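Local atomic coordinates of ferredoxin-NADP reductase (Neisseria gonorrhoeae MIA_2011_03-10, PDB entry 5TR9), a protein that binds FAD and probably catalyses electron transfer between NADP(H) and ferredoxin or a related small electron carrier. Residues A[44-50]-A[108-114]. Residues are numbered along the deposited sequence; the frame is centred on the assembly and turned at random.
Sequences RFKAGQF and ATGFLLP. With FAD (flavin-adenine dinucleotide), chain C.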
loop_
_atom_site.group_PDB
_atom_site.type_symbol
_atom_site.label_atom_id
_atom_site.label_comp_id
_atom_site.label_asym_id
_atom_site.label_seq_id
_atom_site.Cartn_x
_atom_site.Cartn_y
_atom_site.Cartn_z
ATOM N N ARG A 44 15.971 -6.247 -7.544
ATOM C CA ARG A 44 14.734 -6.693 -8.172
ATOM C C ARG A 44 13.632 -6.794 -7.128
ATOM O O ARG A 44 13.883 -7.193 -5.984
ATOM C CB ARG A 44 14.921 -8.059 -8.830
ATOM C CG ARG A 44 16.139 -8.153 -9.727
ATOM C CD ARG A 44 15.912 -7.402 -11.020
ATOM N NE ARG A 44 14.658 -7.808 -11.644
ATOM C CZ ARG A 44 14.493 -8.933 -12.334
ATOM N NH1 ARG A 44 15.511 -9.772 -12.495
ATOM N NH2 ARG A 44 13.309 -9.220 -12.862
ATOM N N PHE A 45 12.404 -6.456 -7.522
ATOM C CA PHE A 45 11.278 -6.708 -6.637
ATOM C C PHE A 45 10.042 -6.941 -7.487
ATOM O O PHE A 45 10.024 -6.645 -8.686
ATOM C CB PHE A 45 11.062 -5.565 -5.629
ATOM C CG PHE A 45 10.558 -4.289 -6.240
ATOM C CD1 PHE A 45 11.441 -3.381 -6.837
ATOM C CD2 PHE A 45 9.195 -3.984 -6.201
ATOM C CE1 PHE A 45 10.967 -2.196 -7.390
ATOM C CE2 PHE A 45 8.710 -2.807 -6.754
ATOM C CZ PHE A 45 9.606 -1.910 -7.360
ATOM N N LYS A 46 9.031 -7.538 -6.870
ATOM C CA LYS A 46 7.724 -7.668 -7.489
ATOM C C LYS A 46 6.796 -6.626 -6.885
ATOM O O LYS A 46 6.799 -6.412 -5.670
ATOM C CB LYS A 46 7.144 -9.067 -7.281
ATOM C CG LYS A 46 7.950 -10.179 -7.916
ATOM C CD LYS A 46 7.308 -11.529 -7.602
ATOM C CE LYS A 46 8.173 -12.688 -8.041
ATOM N NZ LYS A 46 8.258 -12.788 -9.525
ATOM N N ALA A 47 5.990 -5.985 -7.732
ATOM C CA ALA A 47 5.084 -4.954 -7.238
ATOM C C ALA A 47 4.210 -5.490 -6.111
ATOM O O ALA A 47 3.616 -6.568 -6.224
ATOM C CB ALA A 47 4.207 -4.439 -8.378
ATOM N N GLY A 48 4.156 -4.729 -5.006
ATOM C CA GLY A 48 3.482 -5.142 -3.796
ATOM C C GLY A 48 4.427 -5.538 -2.674
ATOM O O GLY A 48 3.996 -5.618 -1.511
ATOM N N GLN A 49 5.694 -5.776 -2.984
ATOM C CA GLN A 49 6.662 -6.204 -1.984
ATOM C C GLN A 49 7.276 -5.013 -1.247
ATOM O O GLN A 49 7.095 -3.846 -1.616
ATOM C CB GLN A 49 7.748 -7.049 -2.648
ATOM C CG GLN A 49 7.214 -8.404 -3.094
ATOM C CD GLN A 49 8.318 -9.340 -3.508
ATOM O OE1 GLN A 49 9.232 -8.969 -4.255
ATOM N NE2 GLN A 49 8.255 -10.574 -3.016
ATOM N N PHE A 50 7.991 -5.326 -0.163
ATOM C CA PHE A 50 8.624 -4.300 0.653
ATOM C C PHE A 50 10.136 -4.486 0.749
ATOM O O PHE A 50 10.672 -5.597 0.632
ATOM C CB PHE A 50 7.987 -4.229 2.062
ATOM C CG PHE A 50 8.081 -5.500 2.879
ATOM C CD1 PHE A 50 9.167 -5.724 3.731
ATOM C CD2 PHE A 50 7.053 -6.435 2.854
ATOM C CE1 PHE A 50 9.234 -6.886 4.518
ATOM C CE2 PHE A 50 7.116 -7.600 3.635
ATOM C CZ PHE A 50 8.203 -7.818 4.464
ATOM N N ALA A 108 14.060 -8.034 -1.446
ATOM C CA ALA A 108 12.691 -7.587 -1.247
ATOM C C ALA A 108 11.817 -8.782 -0.894
ATOM O O ALA A 108 12.052 -9.904 -1.354
ATOM C CB ALA A 108 12.148 -6.881 -2.496
ATOM N N THR A 109 10.782 -8.527 -0.092
ATOM C CA THR A 109 10.022 -9.573 0.580
ATOM C C THR A 109 8.533 -9.276 0.460
ATOM O O THR A 109 8.126 -8.124 0.304
ATOM C CB THR A 109 10.424 -9.641 2.087
ATOM O OG1 THR A 109 11.827 -9.904 2.194
ATOM C CG2 THR A 109 9.658 -10.717 2.850
ATOM N N GLY A 110 7.717 -10.326 0.540
ATOM C CA GLY A 110 6.301 -10.106 0.740
ATOM C C GLY A 110 5.424 -10.899 -0.199
ATOM O O GLY A 110 5.877 -11.357 -1.261
ATOM N N PHE A 111 4.153 -11.050 0.179
ATOM C CA PHE A 111 3.239 -11.925 -0.543
ATOM C C PHE A 111 1.995 -11.208 -1.048
ATOM O O PHE A 111 1.030 -11.876 -1.444
ATOM C CB PHE A 111 2.858 -13.113 0.350
ATOM C CG PHE A 111 4.047 -13.903 0.813
ATOM C CD1 PHE A 111 4.747 -14.705 -0.074
ATOM C CD2 PHE A 111 4.489 -13.814 2.124
ATOM C CE1 PHE A 111 5.858 -15.425 0.343
ATOM C CE2 PHE A 111 5.597 -14.534 2.546
ATOM C CZ PHE A 111 6.281 -15.335 1.652
ATOM N N LEU A 112 1.991 -9.870 -1.062
ATOM C CA LEU A 112 0.915 -9.112 -1.705
ATOM C C LEU A 112 1.170 -9.140 -3.205
ATOM O O LEU A 112 1.650 -8.179 -3.809
ATOM C CB LEU A 112 0.861 -7.675 -1.207
ATOM C CG LEU A 112 0.391 -7.447 0.225
ATOM C CD1 LEU A 112 0.451 -5.941 0.490
ATOM C CD2 LEU A 112 -1.027 -7.997 0.449
ATOM N N LEU A 113 0.826 -10.274 -3.809
ATOM C CA LEU A 113 1.202 -10.594 -5.185
ATOM C C LEU A 113 -0.070 -10.855 -5.979
ATOM O O LEU A 113 -0.539 -12.002 -6.060
ATOM C CB LEU A 113 2.144 -11.795 -5.202
ATOM C CG LEU A 113 3.470 -11.542 -4.475
ATOM C CD1 LEU A 113 4.272 -12.818 -4.365
ATOM C CD2 LEU A 113 4.276 -10.464 -5.199
ATOM N N PRO A 114 -0.650 -9.820 -6.599
ATOM C CA PRO A 114 -2.004 -9.965 -7.165
ATOM C C PRO A 114 -2.099 -10.937 -8.324
ATOM O O PRO A 114 -3.190 -11.468 -8.563
ATOM C CB PRO A 114 -2.358 -8.538 -7.613
ATOM C CG PRO A 114 -1.051 -7.827 -7.714
ATOM C CD PRO A 114 -0.130 -8.448 -6.718
HETATM P PA FAD C . 8.554 2.262 15.416
HETATM O O1A FAD C . 9.379 2.041 16.641
HETATM O O2A FAD C . 8.787 1.292 14.264
HETATM O O5B FAD C . 7.024 2.198 15.723
HETATM C C5B FAD C . 6.450 2.911 16.836
HETATM C C4B FAD C . 4.954 2.741 16.746
HETATM O O4B FAD C . 4.457 3.551 15.662
HETATM C C3B FAD C . 4.483 1.334 16.408
HETATM O O3B FAD C . 4.378 0.514 17.567
HETATM C C2B FAD C . 3.109 1.588 15.787
HETATM O O2B FAD C . 2.109 1.765 16.786
HETATM C C1B FAD C . 3.318 2.930 15.087
HETATM N N9A FAD C . 3.537 2.853 13.650
HETATM C C8A FAD C . 4.656 2.412 12.997
HETATM N N7A FAD C . 4.582 2.512 11.689
HETATM C C5A FAD C . 3.332 3.075 11.475
HETATM C C6A FAD C . 2.649 3.436 10.300
HETATM N N6A FAD C . 3.152 3.267 9.073
HETATM N N1A FAD C . 1.409 3.961 10.432
HETATM C C2A FAD C . 0.908 4.129 11.661
HETATM N N3A FAD C . 1.459 3.823 12.840
HETATM C C4A FAD C . 2.684 3.305 12.675
HETATM N N1 FAD C . 5.727 2.403 7.534
HETATM C C2 FAD C . 5.507 3.395 6.625
HETATM O O2 FAD C . 5.449 4.584 6.974
HETATM N N3 FAD C . 5.319 3.058 5.289
HETATM C C4 FAD C . 5.333 1.774 4.767
HETATM O O4 FAD C . 5.171 1.587 3.561
HETATM C C4X FAD C . 5.581 0.740 5.743
HETATM N N5 FAD C . 5.590 -0.516 5.334
HETATM C C5X FAD C . 5.828 -1.499 6.276
HETATM C C6 FAD C . 5.848 -2.833 5.861
HETATM C C7 FAD C . 6.081 -3.860 6.767
HETATM C C7M FAD C . 6.112 -5.287 6.284
HETATM C C8 FAD C . 6.313 -3.555 8.117
HETATM C C8M FAD C . 6.575 -4.653 9.119
HETATM C C9 FAD C . 6.286 -2.225 8.537
HETATM C C9A FAD C . 6.053 -1.197 7.630
HETATM N N10 FAD C . 5.979 0.160 8.026
HETATM C C10 FAD C . 5.776 1.151 7.104
HETATM C "C1'" FAD C . 6.338 0.569 9.386
HETATM C "C2'" FAD C . 7.820 0.989 9.417
HETATM O "O2'" FAD C . 8.690 -0.135 9.266
HETATM C "C3'" FAD C . 8.169 1.731 10.709
HETATM O "O3'" FAD C . 7.685 0.995 11.826
HETATM C "C4'" FAD C . 7.739 3.199 10.715
HETATM O "O4'" FAD C . 8.502 3.906 9.734
HETATM C "C5'" FAD C . 7.927 3.868 12.061
HETATM O "O5'" FAD C . 9.288 3.676 12.493
HETATM P P FAD C . 9.801 4.311 13.853
HETATM O O1P FAD C . 9.680 5.829 13.793
HETATM O O2P FAD C . 11.137 3.722 14.144
HETATM O O3P FAD C . 8.722 3.753 14.904
HETATM O O HOH W 1 14.495 -9.110 -4.102
HETATM O O HOH W 2 4.001 -7.979 -0.091
HETATM O O HOH W 3 10.785 -12.727 -2.834
HETATM O O HOH W 4 12.483 -6.912 2.465
#
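Thr109 CB makes a CH-pi contact over one face of the Phe50 ring, offset toward its rim, 4.1 Å from the centroid; Thr109 O lies over the same face and CG2 leans on CZ. The opposite face receives the flavin methyl C7M of FAD, 3.5 Å above the plane and over its centre, a methyl-to-face contact and not a stack of two rings. A chi1 of 60° sets CG of Phe50 between its own backbone N and carbonyl carbon, turning the ring back across the Thr109 peptide. The two main chains here form a single antiparallel hydrogen-bonded pair: Phe50 N reaches Thr109 O at 2.8 Å, and Thr109 N returns to Phe50 O at 3.0 Å. The bridge joins the start of strand 50-57 in the FAD-binding antiparallel sheet of this ferredoxin reductase fold to the connection leading into strand 122-128 of the parallel NAD-binding sheet. Neighbouring Gln49 adds a side-chain bond from NE2 to Gly110 O, 3.1 Å and nearly straight (177°), the acceptor lying in the amide plane. Its OE1 accepts the Lys46 N-H from above the carbonyl plane, which fixes the amide's rotation and reinforces the type II turn from Lys46 to Gln49, also closed by the backbone bond Gln49 N to Lys46 O. Farther along, a water bridges Gly48 O and Leu112 N, while Leu112 packs on Pro134 and Met230 of the NAD-binding side.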